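Local coordinates for protein endonuclease V (Streptomyces avermitilis, PDB 3GOC) that probably repairs deaminated DNA by nicking it at the second phosphodiester bond 3' to a deoxyinosine, using magnesium, at residues V45-D50 against F91-T96; A60-A65 against D69-A74; G117-R122 against D168-A173; A155-A160 against H199-T204; P205-R208 against T213-A216. All coordinates share one frame; numbering follows the deposited sequence.

Contact 1 of 5, residues V45-D50 against F91-T96; sequences VDVAYD and FREIPT. With MG (magnesium ion), chain D; MG (magnesium ion), chain C.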
# COMPACT_ATOMS: atom_id res chain seq x y z
N VAL A 45 -6.40 -15.59 4.89
CA VAL A 45 -6.65 -16.98 5.25
C VAL A 45 -6.01 -17.20 6.61
O VAL A 45 -4.94 -16.67 6.91
CB VAL A 45 -6.03 -17.98 4.24
CG1 VAL A 45 -6.85 -18.01 2.96
CG2 VAL A 45 -4.59 -17.61 3.94
N ASP A 46 -6.70 -17.98 7.44
CA ASP A 46 -6.19 -18.29 8.77
C ASP A 46 -6.88 -19.56 9.25
O ASP A 46 -7.91 -19.95 8.71
CB ASP A 46 -6.47 -17.15 9.74
CG ASP A 46 -5.74 -17.32 11.04
OD1 ASP A 46 -6.25 -16.81 12.07
OD2 ASP A 46 -4.65 -17.95 11.05
N VAL A 47 -6.30 -20.20 10.25
CA VAL A 47 -6.89 -21.41 10.79
C VAL A 47 -6.92 -21.40 12.31
O VAL A 47 -6.20 -20.64 12.96
CB VAL A 47 -6.13 -22.67 10.32
CG1 VAL A 47 -6.11 -22.73 8.79
CG2 VAL A 47 -4.71 -22.66 10.86
N ALA A 48 -7.78 -22.25 12.86
CA ALA A 48 -7.92 -22.40 14.30
C ALA A 48 -7.95 -23.90 14.57
O ALA A 48 -8.72 -24.63 13.95
CB ALA A 48 -9.22 -21.75 14.78
N TYR A 49 -7.09 -24.35 15.47
CA TYR A 49 -7.02 -25.77 15.82
C TYR A 49 -7.79 -26.04 17.10
O TYR A 49 -7.72 -25.26 18.05
CB TYR A 49 -5.57 -26.20 16.04
CG TYR A 49 -4.75 -26.30 14.78
CD1 TYR A 49 -4.08 -25.18 14.27
CD2 TYR A 49 -4.65 -27.50 14.09
CE1 TYR A 49 -3.35 -25.27 13.09
CE2 TYR A 49 -3.91 -27.60 12.92
CZ TYR A 49 -3.27 -26.48 12.42
OH TYR A 49 -2.54 -26.58 11.26
N ASP A 50 -8.53 -27.14 17.12
CA ASP A 50 -9.27 -27.49 18.31
C ASP A 50 -8.33 -28.25 19.24
O ASP A 50 -7.51 -29.04 18.79
CB ASP A 50 -10.47 -28.36 17.97
CG ASP A 50 -11.48 -28.42 19.10
OD1 ASP A 50 -11.47 -29.40 19.87
OD2 ASP A 50 -12.27 -27.46 19.23
N PHE A 91 1.52 -29.01 6.53
CA PHE A 91 0.91 -30.27 6.15
C PHE A 91 -0.30 -30.65 7.00
O PHE A 91 -1.04 -31.58 6.66
CB PHE A 91 1.94 -31.40 6.15
CG PHE A 91 2.92 -31.30 5.02
CD1 PHE A 91 4.10 -30.56 5.16
CD2 PHE A 91 2.65 -31.91 3.80
CE1 PHE A 91 4.98 -30.42 4.09
CE2 PHE A 91 3.53 -31.78 2.72
CZ PHE A 91 4.70 -31.03 2.87
N ARG A 92 -0.50 -29.92 8.09
CA ARG A 92 -1.64 -30.18 8.97
C ARG A 92 -2.91 -29.47 8.50
O ARG A 92 -4.01 -29.95 8.76
CB ARG A 92 -1.36 -29.66 10.38
CG ARG A 92 -0.10 -30.15 11.05
CD ARG A 92 0.01 -29.54 12.44
NE ARG A 92 0.13 -28.08 12.37
CZ ARG A 92 -0.07 -27.25 13.39
NH1 ARG A 92 -0.42 -27.73 14.58
NH2 ARG A 92 0.08 -25.94 13.23
N GLU A 93 -2.74 -28.36 7.79
CA GLU A 93 -3.88 -27.53 7.39
C GLU A 93 -4.12 -27.22 5.93
O GLU A 93 -5.20 -26.73 5.59
CB GLU A 93 -3.78 -26.20 8.14
CG GLU A 93 -2.48 -25.47 7.86
CD GLU A 93 -2.33 -24.22 8.69
OE1 GLU A 93 -2.59 -23.11 8.17
OE2 GLU A 93 -1.94 -24.36 9.87
N ILE A 94 -3.16 -27.48 5.06
CA ILE A 94 -3.34 -27.17 3.65
C ILE A 94 -4.64 -27.70 3.03
O ILE A 94 -5.34 -26.95 2.35
CB ILE A 94 -2.12 -27.62 2.84
CG1 ILE A 94 -0.99 -26.61 3.08
CG2 ILE A 94 -2.43 -27.73 1.36
CD1 ILE A 94 0.37 -27.17 2.86
N PRO A 95 -4.98 -28.97 3.26
CA PRO A 95 -6.22 -29.50 2.68
C PRO A 95 -7.47 -28.70 3.07
O PRO A 95 -8.36 -28.45 2.25
CB PRO A 95 -6.27 -30.93 3.20
CG PRO A 95 -4.82 -31.29 3.33
CD PRO A 95 -4.22 -30.04 3.94
N THR A 96 -7.52 -28.29 4.33
CA THR A 96 -8.66 -27.54 4.84
C THR A 96 -8.67 -26.10 4.32
O THR A 96 -9.74 -25.54 4.07
CB THR A 96 -8.69 -27.57 6.38
OG1 THR A 96 -8.69 -28.93 6.82
CG2 THR A 96 -9.94 -26.89 6.92
MG MG D . -3.46 -17.82 13.23
MG MG C . -5.49 -16.87 14.13
O HOH W 1 -6.78 -18.66 14.76
O HOH W 2 -4.59 -16.86 16.28
O HOH W 3 -4.39 -14.86 13.60
O HOH W 4 -1.67 -18.43 11.51
O HOH W 5 -1.15 -17.48 14.07
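Tyr-49 donates its hydroxyl proton to Glu-93, with Tyr-49 OH and Glu-93 OE2 2.7 Å apart. The hydroxyl meets OE2 on its anti side, 26° out of the carboxylate plane. Arg-92 adds a second hold on the same phenol. Its guanidinium lies flat over one face of the ring, the planes inclined by 20°, but it is displaced toward the hydroxyl end, where Arg-92 CZ is 3.4 Å from Tyr-49 CZ. The N-H groups above the hydroxyl are poorly aimed at it, so this is a stack and not a hydrogen bond. A bend at chi3 (-63°) folds the Arg-92 chain back over the ring, and its NE is bonded to Leu-89 O. Val-47 packs its two methyls along the Glu-93 carboxylate: CG2 is 3.4 Å from Glu-93 OE2, and CG1 is 3.6 Å from Glu-93 OE1. With a phenylalanine in place of Tyr-49, Glu-93 OE2 would probably lose this donor and the carboxylate would be freer to turn. Glu-93 is also the N-cap residue of helix 94-102, so the contact joins the start of that helix to strand 41-49. Next to Val-47 on this strand, Asp-46 bridges two magnesium ions, binding one through OD1 at 2.2 Å and the other through OD2 at 2.5 Å. Arg-92 also touches Tyr-84, which is predicted to interact with target DNA. A strand aspartate joined by Asp-114 and Asp-217 around two magnesium ions is the hallmark of an RNase H-like nuclease centre.

Contact 2 of 5, residues A60-A65 against D69-A74; sequences AVVLDA and DVVAEA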
# COMPACT_ATOMS: atom_id res chain seq x y z
N ALA A 60 -11.52 -18.12 4.94
CA ALA A 60 -11.01 -17.30 3.86
C ALA A 60 -11.96 -16.12 3.79
O ALA A 60 -13.17 -16.30 3.69
CB ALA A 60 -11.02 -18.07 2.55
N VAL A 61 -11.41 -14.91 3.88
CA VAL A 61 -12.23 -13.71 3.82
C VAL A 61 -11.72 -12.83 2.70
O VAL A 61 -10.57 -12.38 2.71
CB VAL A 61 -12.18 -12.92 5.14
CG1 VAL A 61 -13.05 -11.67 5.03
CG2 VAL A 61 -12.68 -13.80 6.29
N VAL A 62 -12.58 -12.59 1.71
CA VAL A 62 -12.24 -11.79 0.54
C VAL A 62 -12.65 -10.34 0.74
O VAL A 62 -13.80 -10.05 1.09
CB VAL A 62 -12.96 -12.32 -0.71
CG1 VAL A 62 -12.47 -11.57 -1.94
CG2 VAL A 62 -12.73 -13.81 -0.86
N LEU A 63 -11.71 -9.43 0.52
CA LEU A 63 -11.98 -8.00 0.66
C LEU A 63 -11.86 -7.28 -0.67
O LEU A 63 -11.16 -7.73 -1.58
CB LEU A 63 -10.98 -7.34 1.61
CG LEU A 63 -10.73 -7.95 3.00
CD1 LEU A 63 -9.67 -7.13 3.71
CD2 LEU A 63 -12.03 -7.97 3.78
N ASP A 64 -12.57 -6.17 -0.79
CA ASP A 64 -12.45 -5.33 -1.97
C ASP A 64 -11.19 -4.56 -1.58
O ASP A 64 -11.17 -3.86 -0.57
CB ASP A 64 -13.64 -4.38 -2.08
CG ASP A 64 -13.47 -3.36 -3.20
OD1 ASP A 64 -13.21 -2.19 -2.89
OD2 ASP A 64 -13.59 -3.75 -4.38
N ALA A 65 -10.13 -4.70 -2.37
CA ALA A 65 -8.86 -4.05 -2.05
C ALA A 65 -8.92 -2.53 -1.94
O ALA A 65 -8.23 -1.93 -1.12
CB ALA A 65 -7.81 -4.46 -3.07
N ASP A 69 -13.66 -3.38 2.19
CA ASP A 69 -14.94 -3.95 2.61
C ASP A 69 -14.95 -5.44 2.31
O ASP A 69 -14.35 -5.90 1.34
CB ASP A 69 -16.11 -3.30 1.87
CG ASP A 69 -16.34 -1.86 2.26
OD1 ASP A 69 -16.08 -1.52 3.44
OD2 ASP A 69 -16.79 -1.08 1.41
N VAL A 70 -15.63 -6.20 3.16
CA VAL A 70 -15.72 -7.64 2.96
C VAL A 70 -16.71 -7.90 1.83
O VAL A 70 -17.81 -7.35 1.82
CB VAL A 70 -16.22 -8.35 4.24
CG1 VAL A 70 -16.41 -9.84 3.97
CG2 VAL A 70 -15.23 -8.14 5.37
N VAL A 71 -16.31 -8.72 0.87
CA VAL A 71 -17.19 -9.04 -0.24
C VAL A 71 -17.59 -10.51 -0.28
O VAL A 71 -18.56 -10.88 -0.94
CB VAL A 71 -16.57 -8.65 -1.60
CG1 VAL A 71 -16.36 -7.15 -1.66
CG2 VAL A 71 -15.26 -9.38 -1.81
N ALA A 72 -16.86 -11.36 0.45
CA ALA A 72 -17.16 -12.79 0.49
C ALA A 72 -16.37 -13.48 1.59
O ALA A 72 -15.31 -13.00 1.99
CB ALA A 72 -16.84 -13.42 -0.86
N GLU A 73 -16.89 -14.60 2.08
CA GLU A 73 -16.19 -15.35 3.11
C GLU A 73 -16.64 -16.80 3.09
O GLU A 73 -17.74 -17.11 2.62
CB GLU A 73 -16.46 -14.75 4.49
CG GLU A 73 -17.91 -14.72 4.90
CD GLU A 73 -18.13 -14.06 6.25
OE1 GLU A 73 -17.63 -12.93 6.45
OE2 GLU A 73 -18.79 -14.67 7.12
N ALA A 74 -15.79 -17.69 3.59
CA ALA A 74 -16.11 -19.11 3.62
C ALA A 74 -15.22 -19.80 4.64
O ALA A 74 -14.13 -19.34 4.94
CB ALA A 74 -15.90 -19.73 2.25
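Backbone hydrogen bonds zip Ala-60 to Ala-74 and Val-62 to Ala-72 in an antiparallel hairpin, the segment axes lying 159° apart. Ala-60 N and Ala-74 O are separated by 2.9 Å, and the return bond runs from Ala-74 N to Ala-60 O. Further along, Val-62 N donates to Ala-72 O, while Val-62 O receives Val-71 N at 2.8 Å and, weakly, Ala-72 N at 3.4 Å. Two consecutive residues thus face Val-62, a classic beta bulge that moves the register by one. Beyond it Asp-64 N bonds to Asp-69 O at 2.8 Å, near the turn, where Asp-64 OD1 is bonded to Thr-67 OG1. Non-hydrogen-bonded pairs, Val-61 with Glu-73 and Leu-63 with Val-70, are reinforced by CA-H...O contacts from Glu-73 CA to Ala-60 O and from Leu-63 CA to Asp-69 O. Apolar contacts fall on both faces. Leu-63 CD2 rests 3.6 Å from Val-70 CG2, on the face where Val-61 CG1 also meets Val-70 CG1. On the other, Val-62 CG1 is 3.5 Å from Val-71 CG2, and Val-62 CB packs on Ala-72 CB. The bulge lets Val-71 reach this neighbour: its chi1 of -63° places CG2 between its own backbone N and carbonyl carbon, over Val-62. Strand 70-79 is outermost in the sheet within this chain, and strand 55-64 lies between it and strand 41-49, antiparallel to both. Helix 211-228 packs on Val-61, Leu-63 and Val-70, whereas Leu-104 and Pro-105 meet Val-62 and Ala-72 on the other face.

Contact 3 of 5, residues G117-R122 against D168-A173; sequences GVAHPR and DEVGRA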
# COMPACT_ATOMS: atom_id res chain seq x y z
N GLY A 117 6.11 -17.36 4.09
CA GLY A 117 6.26 -17.94 2.77
C GLY A 117 7.68 -18.47 2.66
O GLY A 117 8.01 -19.51 3.21
N VAL A 118 8.55 -17.74 1.96
CA VAL A 118 9.94 -18.16 1.80
C VAL A 118 10.73 -18.09 3.11
O VAL A 118 11.80 -18.70 3.23
CB VAL A 118 10.65 -17.31 0.72
CG1 VAL A 118 9.99 -17.53 -0.63
CG2 VAL A 118 10.61 -15.85 1.10
N ALA A 119 10.21 -17.34 4.08
CA ALA A 119 10.86 -17.22 5.39
C ALA A 119 10.51 -18.51 6.12
O ALA A 119 9.63 -18.54 6.98
CB ALA A 119 10.31 -16.01 6.15
N HIS A 120 11.24 -19.56 5.77
CA HIS A 120 11.00 -20.89 6.31
C HIS A 120 12.30 -21.69 6.22
O HIS A 120 13.10 -21.46 5.32
CB HIS A 120 9.88 -21.51 5.47
CG HIS A 120 9.58 -22.94 5.78
ND1 HIS A 120 10.27 -23.99 5.20
CD2 HIS A 120 8.64 -23.51 6.58
CE1 HIS A 120 9.77 -25.13 5.63
NE2 HIS A 120 8.79 -24.87 6.47
N PRO A 121 12.52 -22.63 7.15
CA PRO A 121 13.73 -23.45 7.15
C PRO A 121 14.07 -24.07 5.79
O PRO A 121 15.24 -24.23 5.45
CB PRO A 121 13.45 -24.50 8.23
CG PRO A 121 11.95 -24.50 8.36
CD PRO A 121 11.63 -23.04 8.25
N ARG A 122 13.04 -24.41 5.01
CA ARG A 122 13.25 -24.98 3.69
C ARG A 122 12.74 -24.05 2.61
O ARG A 122 12.49 -24.47 1.47
CB ARG A 122 12.58 -26.35 3.58
CG ARG A 122 13.47 -27.52 3.98
CD ARG A 122 12.79 -28.85 3.72
NE ARG A 122 13.67 -29.80 3.05
CZ ARG A 122 14.77 -30.32 3.59
NH1 ARG A 122 15.14 -29.99 4.82
NH2 ARG A 122 15.50 -31.18 2.90
N ASP A 168 20.96 -14.70 4.89
CA ASP A 168 20.10 -14.59 3.71
C ASP A 168 18.78 -13.88 3.97
O ASP A 168 18.06 -14.20 4.92
CB ASP A 168 19.82 -15.98 3.17
CG ASP A 168 21.07 -16.72 2.78
OD1 ASP A 168 21.09 -17.97 2.90
OD2 ASP A 168 22.03 -16.05 2.35
N GLU A 169 18.44 -12.93 3.11
CA GLU A 169 17.18 -12.22 3.27
C GLU A 169 16.05 -13.14 2.85
O GLU A 169 16.06 -13.69 1.75
CB GLU A 169 17.15 -10.95 2.41
CG GLU A 169 15.88 -10.14 2.61
CD GLU A 169 15.85 -8.88 1.78
OE1 GLU A 169 15.47 -8.96 0.59
OE2 GLU A 169 16.22 -7.81 2.31
N VAL A 170 15.07 -13.30 3.74
CA VAL A 170 13.91 -14.15 3.47
C VAL A 170 12.61 -13.36 3.59
O VAL A 170 11.52 -13.93 3.47
CB VAL A 170 13.87 -15.37 4.41
CG1 VAL A 170 15.06 -16.29 4.13
CG2 VAL A 170 13.89 -14.92 5.88
N GLY A 171 12.73 -12.06 3.82
CA GLY A 171 11.56 -11.21 3.95
C GLY A 171 11.96 -9.86 4.51
O GLY A 171 13.13 -9.47 4.46
N ARG A 172 10.99 -9.12 5.05
CA ARG A 172 11.29 -7.82 5.62
C ARG A 172 10.48 -7.53 6.87
O ARG A 172 9.32 -7.94 6.98
CB ARG A 172 11.00 -6.70 4.62
CG ARG A 172 11.95 -6.64 3.45
CD ARG A 172 11.49 -5.60 2.45
NE ARG A 172 12.29 -5.65 1.23
CZ ARG A 172 11.95 -5.06 0.09
NH1 ARG A 172 12.75 -5.15 -0.96
NH2 ARG A 172 10.81 -4.39 0.01
N ALA A 173 11.10 -6.83 7.82
CA ALA A 173 10.39 -6.41 9.01
C ALA A 173 9.79 -5.10 8.48
O ALA A 173 10.51 -4.25 7.96
CB ALA A 173 11.35 -6.14 10.15
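Val-170 lays its side chain over the backbone and methyl of Ala-119, its CB 3.7 Å from Ala-119 CA and its CG2 3.8 Å from Ala-119 CB. With CG1 opposite the carbonyl carbon (chi1 -66°), CG2 is the branch that turns to Ala-119. The carbonyl of the same valine faces the methyls of the loop: Val-170 O is 3.2 Å from Val-118 CG2, and it lies 3.6 Å from Ala-119 CB. No hydrogen bond crosses between residues 117-122 and 168-173, so apolar groups and one carbonyl carry the contact. Both partners are irregular pieces of backbone. Ala-119 is the centre of an inverse gamma turn, with a weak bond from His-120 N to Val-118 O, and Val-170 with Gly-171 forms a classic beta bulge opposite Leu-163 in strand 160-165. The bulge thus offers both its first side chain and its carbonyl to the loop that joins strand 110-114 to helix 126-134. The same loop is also held by strand 183-189, next to strand 168-174 in the sheet: Val-118 bonds through its backbone to Val-187 and packs on its side chain, Gly-117 N bonds to Ser-186 OG, and Ala-119 touches Ser-186. Leu-30 adds to the packing round Val-118, Arg-123 and Ala-165 lie against Val-170, and Phe-148 touches both Ala-119 and Val-170, while farther along the loop His-120 NE2 is bonded to Gly-87 O.

Contact 4 of 5, residues A155-A160 against H199-T204; sequences APRGSA and HTLALT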
# COMPACT_ATOMS: atom_id res chain seq x y z
N ALA A 155 11.52 4.23 12.31
CA ALA A 155 10.35 4.40 13.16
C ALA A 155 9.05 4.73 12.41
O ALA A 155 7.98 4.27 12.80
CB ALA A 155 10.63 5.47 14.22
N PRO A 156 9.13 5.54 11.34
CA PRO A 156 7.89 5.87 10.62
C PRO A 156 7.23 4.70 9.91
O PRO A 156 7.91 3.78 9.45
CB PRO A 156 8.34 6.94 9.63
CG PRO A 156 9.54 7.57 10.32
CD PRO A 156 10.25 6.36 10.86
N ARG A 157 5.91 4.74 9.82
CA ARG A 157 5.16 3.71 9.11
C ARG A 157 5.69 3.68 7.68
O ARG A 157 5.96 4.73 7.09
CB ARG A 157 3.66 4.06 9.12
CG ARG A 157 2.80 3.33 8.07
CD ARG A 157 1.31 3.64 8.31
NE ARG A 157 0.45 3.45 7.14
CZ ARG A 157 0.00 2.28 6.69
NH1 ARG A 157 -0.78 2.24 5.62
NH2 ARG A 157 0.33 1.16 7.31
N GLY A 158 5.84 2.48 7.13
CA GLY A 158 6.36 2.34 5.78
C GLY A 158 7.81 1.88 5.77
O GLY A 158 8.28 1.30 4.79
N SER A 159 8.51 2.14 6.87
CA SER A 159 9.90 1.74 7.01
C SER A 159 10.04 0.22 7.02
O SER A 159 9.18 -0.49 7.55
CB SER A 159 10.48 2.29 8.32
OG SER A 159 10.39 3.70 8.38
N ALA A 160 11.13 -0.27 6.45
CA ALA A 160 11.37 -1.70 6.40
C ALA A 160 12.83 -2.01 6.67
O ALA A 160 13.69 -1.12 6.66
CB ALA A 160 10.96 -2.25 5.03
N HIS A 199 1.15 -4.20 -0.33
CA HIS A 199 -0.15 -4.76 0.04
C HIS A 199 -0.34 -4.75 1.54
O HIS A 199 -1.42 -4.43 2.05
CB HIS A 199 -0.29 -6.19 -0.50
CG HIS A 199 -0.75 -6.25 -1.93
ND1 HIS A 199 -2.07 -6.08 -2.29
CD2 HIS A 199 -0.05 -6.39 -3.08
CE1 HIS A 199 -2.16 -6.12 -3.61
NE2 HIS A 199 -0.96 -6.30 -4.11
N THR A 200 0.71 -5.08 2.27
CA THR A 200 0.63 -5.11 3.73
C THR A 200 0.32 -3.71 4.27
O THR A 200 -0.51 -3.56 5.17
CB THR A 200 1.94 -5.66 4.34
OG1 THR A 200 2.17 -6.98 3.81
CG2 THR A 200 1.83 -5.78 5.85
N LEU A 201 0.97 -2.68 3.72
CA LEU A 201 0.71 -1.31 4.17
C LEU A 201 -0.73 -0.92 3.83
O LEU A 201 -1.42 -0.30 4.64
CB LEU A 201 1.67 -0.32 3.52
CG LEU A 201 3.14 -0.38 3.96
CD1 LEU A 201 3.94 0.64 3.17
CD2 LEU A 201 3.26 -0.12 5.47
N ALA A 202 -1.18 -1.28 2.63
CA ALA A 202 -2.53 -0.94 2.21
C ALA A 202 -3.59 -1.63 3.08
O ALA A 202 -4.73 -1.17 3.14
CB ALA A 202 -2.73 -1.30 0.74
N LEU A 203 -3.20 -2.71 3.74
CA LEU A 203 -4.12 -3.45 4.61
C LEU A 203 -4.02 -3.04 6.06
O LEU A 203 -4.75 -3.55 6.92
CB LEU A 203 -3.85 -4.96 4.49
CG LEU A 203 -4.21 -5.60 3.16
CD1 LEU A 203 -3.65 -7.03 3.08
CD2 LEU A 203 -5.72 -5.62 3.02
N THR A 204 -3.12 -2.09 6.34
CA THR A 204 -2.90 -1.64 7.71
C THR A 204 -2.99 -0.12 7.96
O THR A 204 -2.23 0.42 8.76
CB THR A 204 -1.52 -2.11 8.22
OG1 THR A 204 -0.51 -1.73 7.27
CG2 THR A 204 -1.49 -3.62 8.36
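Arg-157 runs out straight toward Leu-201 and Thr-204, CG opposite its backbone N (chi1 162°) and the chain extended to NE, where chi4 of 79° turns the guanidinium across the chain. Its two terminal nitrogens then meet the end of helix 193-202 edge-on, both acceptors lying in the guanidinium plane. Arg-157 NH1 donates to Leu-201 O at 2.8 Å, approaching from above the carbonyl plane, and Arg-157 NH2 donates to Thr-204 OG1 at 3.0 Å. Leu-201 O takes a second bond from Thr-204 N, which arrives from the opposite face of its carbonyl. Leu-201 CD2 covers one face of the guanidinium, 3.7 Å from Arg-157 NH2. Gly-158, in a type II turn, brings its CA to 3.9 Å from Leu-201 CD1. Arg-27 of the second subunit hydrogen-bonds to Gly-158 O and packs on Leu-201. A leucine in place of Arg-157 has no N-H to offer, and Leu-201 O and Thr-204 OG1 would probably each be left short of a donor, with the packing of Gly-158 on Leu-201 still joining loop and helix end. Arg-157 NH2 also bonds Thr-176 O, so a guanidinium charge gathers acceptors where the helix ends, which probably suits the negative end of its dipole.

Contact 5 of 5, residues P205-R208 against T213-A216; sequences PKYR and TRRA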
# COMPACT_ATOMS: atom_id res chain seq x y z
N PRO A 205 -3.92 0.57 7.30
CA PRO A 205 -3.99 2.02 7.55
C PRO A 205 -4.39 2.36 8.99
O PRO A 205 -4.03 3.42 9.50
CB PRO A 205 -5.04 2.48 6.54
CG PRO A 205 -5.98 1.32 6.49
CD PRO A 205 -5.02 0.14 6.41
N LYS A 206 -5.11 1.44 9.63
CA LYS A 206 -5.59 1.67 10.99
C LYS A 206 -4.93 0.81 12.07
O LYS A 206 -4.71 1.29 13.18
CB LYS A 206 -7.11 1.43 11.04
CG LYS A 206 -7.90 2.19 9.99
CD LYS A 206 -9.35 1.75 9.99
CE LYS A 206 -10.13 2.39 8.85
NZ LYS A 206 -11.54 1.93 8.82
N TYR A 207 -4.62 -0.44 11.74
CA TYR A 207 -4.02 -1.34 12.71
C TYR A 207 -2.65 -1.85 12.31
O TYR A 207 -2.21 -1.69 11.17
CB TYR A 207 -4.93 -2.55 12.94
CG TYR A 207 -6.38 -2.22 13.19
CD1 TYR A 207 -7.31 -2.21 12.15
CD2 TYR A 207 -6.82 -1.92 14.48
CE1 TYR A 207 -8.64 -1.91 12.39
CE2 TYR A 207 -8.16 -1.61 14.73
CZ TYR A 207 -9.06 -1.61 13.68
OH TYR A 207 -10.38 -1.30 13.92
N ARG A 208 -1.97 -2.48 13.27
CA ARG A 208 -0.66 -3.06 13.02
C ARG A 208 -0.82 -4.33 12.18
O ARG A 208 -0.01 -4.60 11.30
CB ARG A 208 0.02 -3.39 14.34
CG ARG A 208 1.28 -4.23 14.19
CD ARG A 208 1.85 -4.65 15.53
NE ARG A 208 3.00 -5.53 15.33
CZ ARG A 208 3.06 -6.79 15.74
NH1 ARG A 208 2.04 -7.35 16.37
NH2 ARG A 208 4.15 -7.51 15.49
N THR A 213 -6.04 -10.54 8.01
CA THR A 213 -5.76 -11.48 9.09
C THR A 213 -6.77 -11.31 10.21
O THR A 213 -7.28 -12.29 10.74
CB THR A 213 -4.34 -11.28 9.65
OG1 THR A 213 -3.39 -11.65 8.65
CG2 THR A 213 -4.13 -12.14 10.89
N ARG A 214 -7.07 -10.06 10.55
CA ARG A 214 -8.03 -9.79 11.61
C ARG A 214 -9.38 -10.46 11.29
O ARG A 214 -9.97 -11.11 12.15
CB ARG A 214 -8.20 -8.28 11.77
CG ARG A 214 -7.02 -7.62 12.49
CD ARG A 214 -7.09 -6.10 12.38
NE ARG A 214 -8.39 -5.59 12.81
CZ ARG A 214 -8.72 -5.32 14.07
NH1 ARG A 214 -7.84 -5.51 15.04
NH2 ARG A 214 -9.94 -4.87 14.35
N ARG A 215 -9.83 -10.31 10.05
CA ARG A 215 -11.10 -10.89 9.61
C ARG A 215 -11.09 -12.42 9.59
O ARG A 215 -11.99 -13.06 10.11
CB ARG A 215 -11.45 -10.41 8.19
CG ARG A 215 -11.56 -8.92 8.01
CD ARG A 215 -12.89 -8.42 8.49
NE ARG A 215 -13.10 -7.03 8.11
CZ ARG A 215 -14.14 -6.31 8.52
NH1 ARG A 215 -15.05 -6.87 9.31
NH2 ARG A 215 -14.27 -5.05 8.16
N ALA A 216 -10.06 -12.99 8.96
CA ALA A 216 -9.97 -14.44 8.86
C ALA A 216 -9.80 -15.08 10.23
O ALA A 216 -10.37 -16.15 10.49
CB ALA A 216 -8.82 -14.83 7.94
O HOH W 6 -11.10 -3.13 16.50
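Stacking dominates: the guanidinium of Arg-214 lies flat on the ring of Tyr-207, the two planes only 8° apart. Its central carbon stands almost squarely over the ring, Arg-214 CZ being 3.6 Å from the centroid of Tyr-207 and 5° off the ring normal, which makes this a cation-pi contact over the face. The nitrogens spread around the rim. NE lies over the CD1-CE1 side of the ring, Arg-214 NE being 3.6 Å from Tyr-207 CD1, while NH2 is over the hydroxyl end, Arg-214 NH2 being 3.4 Å from Tyr-207 CZ. The side chains cross at about a right angle, and a bend of the arginine at chi3 (52°) brings its flat end parallel to the ring. No direct hydrogen bond joins the two segments. A water does so indirectly: it accepts from Arg-214 NH2 at 3.0 Å and lies 3.2 Å from Tyr-207 OH, bridging the two polar ends of the stack. Both residues are exposed, so the pair lies at the surface. The side chain of Arg-214 comes within about 9 Å of that of Asp-46 and of a bound magnesium ion, so the stack lies near the catalytic metals without touching them. Arg-208, just after Tyr-207, bonds with its guanidinium to Lys-181 O, Pro-182 O and Lys-143 O, fastening the loop between helix 193-202 and helix 211-228, and Tyr-207 spans from that loop to the first turns of helix 211-228.

From the N terminus, contact 1 closes a long loop between strand 41-49 and the start of helix 94-102, and contact 2, the hairpin of strands 55-64 and 70-79, lies wholly within it. The next two cross: contact 3 joins the 117-122 loop to strand 168-174, while contact 4 links 155-160, between those segments, to the end of helix 193-202. Contact 5 follows in series, closing the short loop into helix 211-228. That helix packs on the sheet: Ala-216 touches Val-45 and Asp-46 of contact 1, and Arg-215 touches Val-61 and Val-70 of contact 2. Contacts 4 and 5 meet where Arg-157 touches Pro-205.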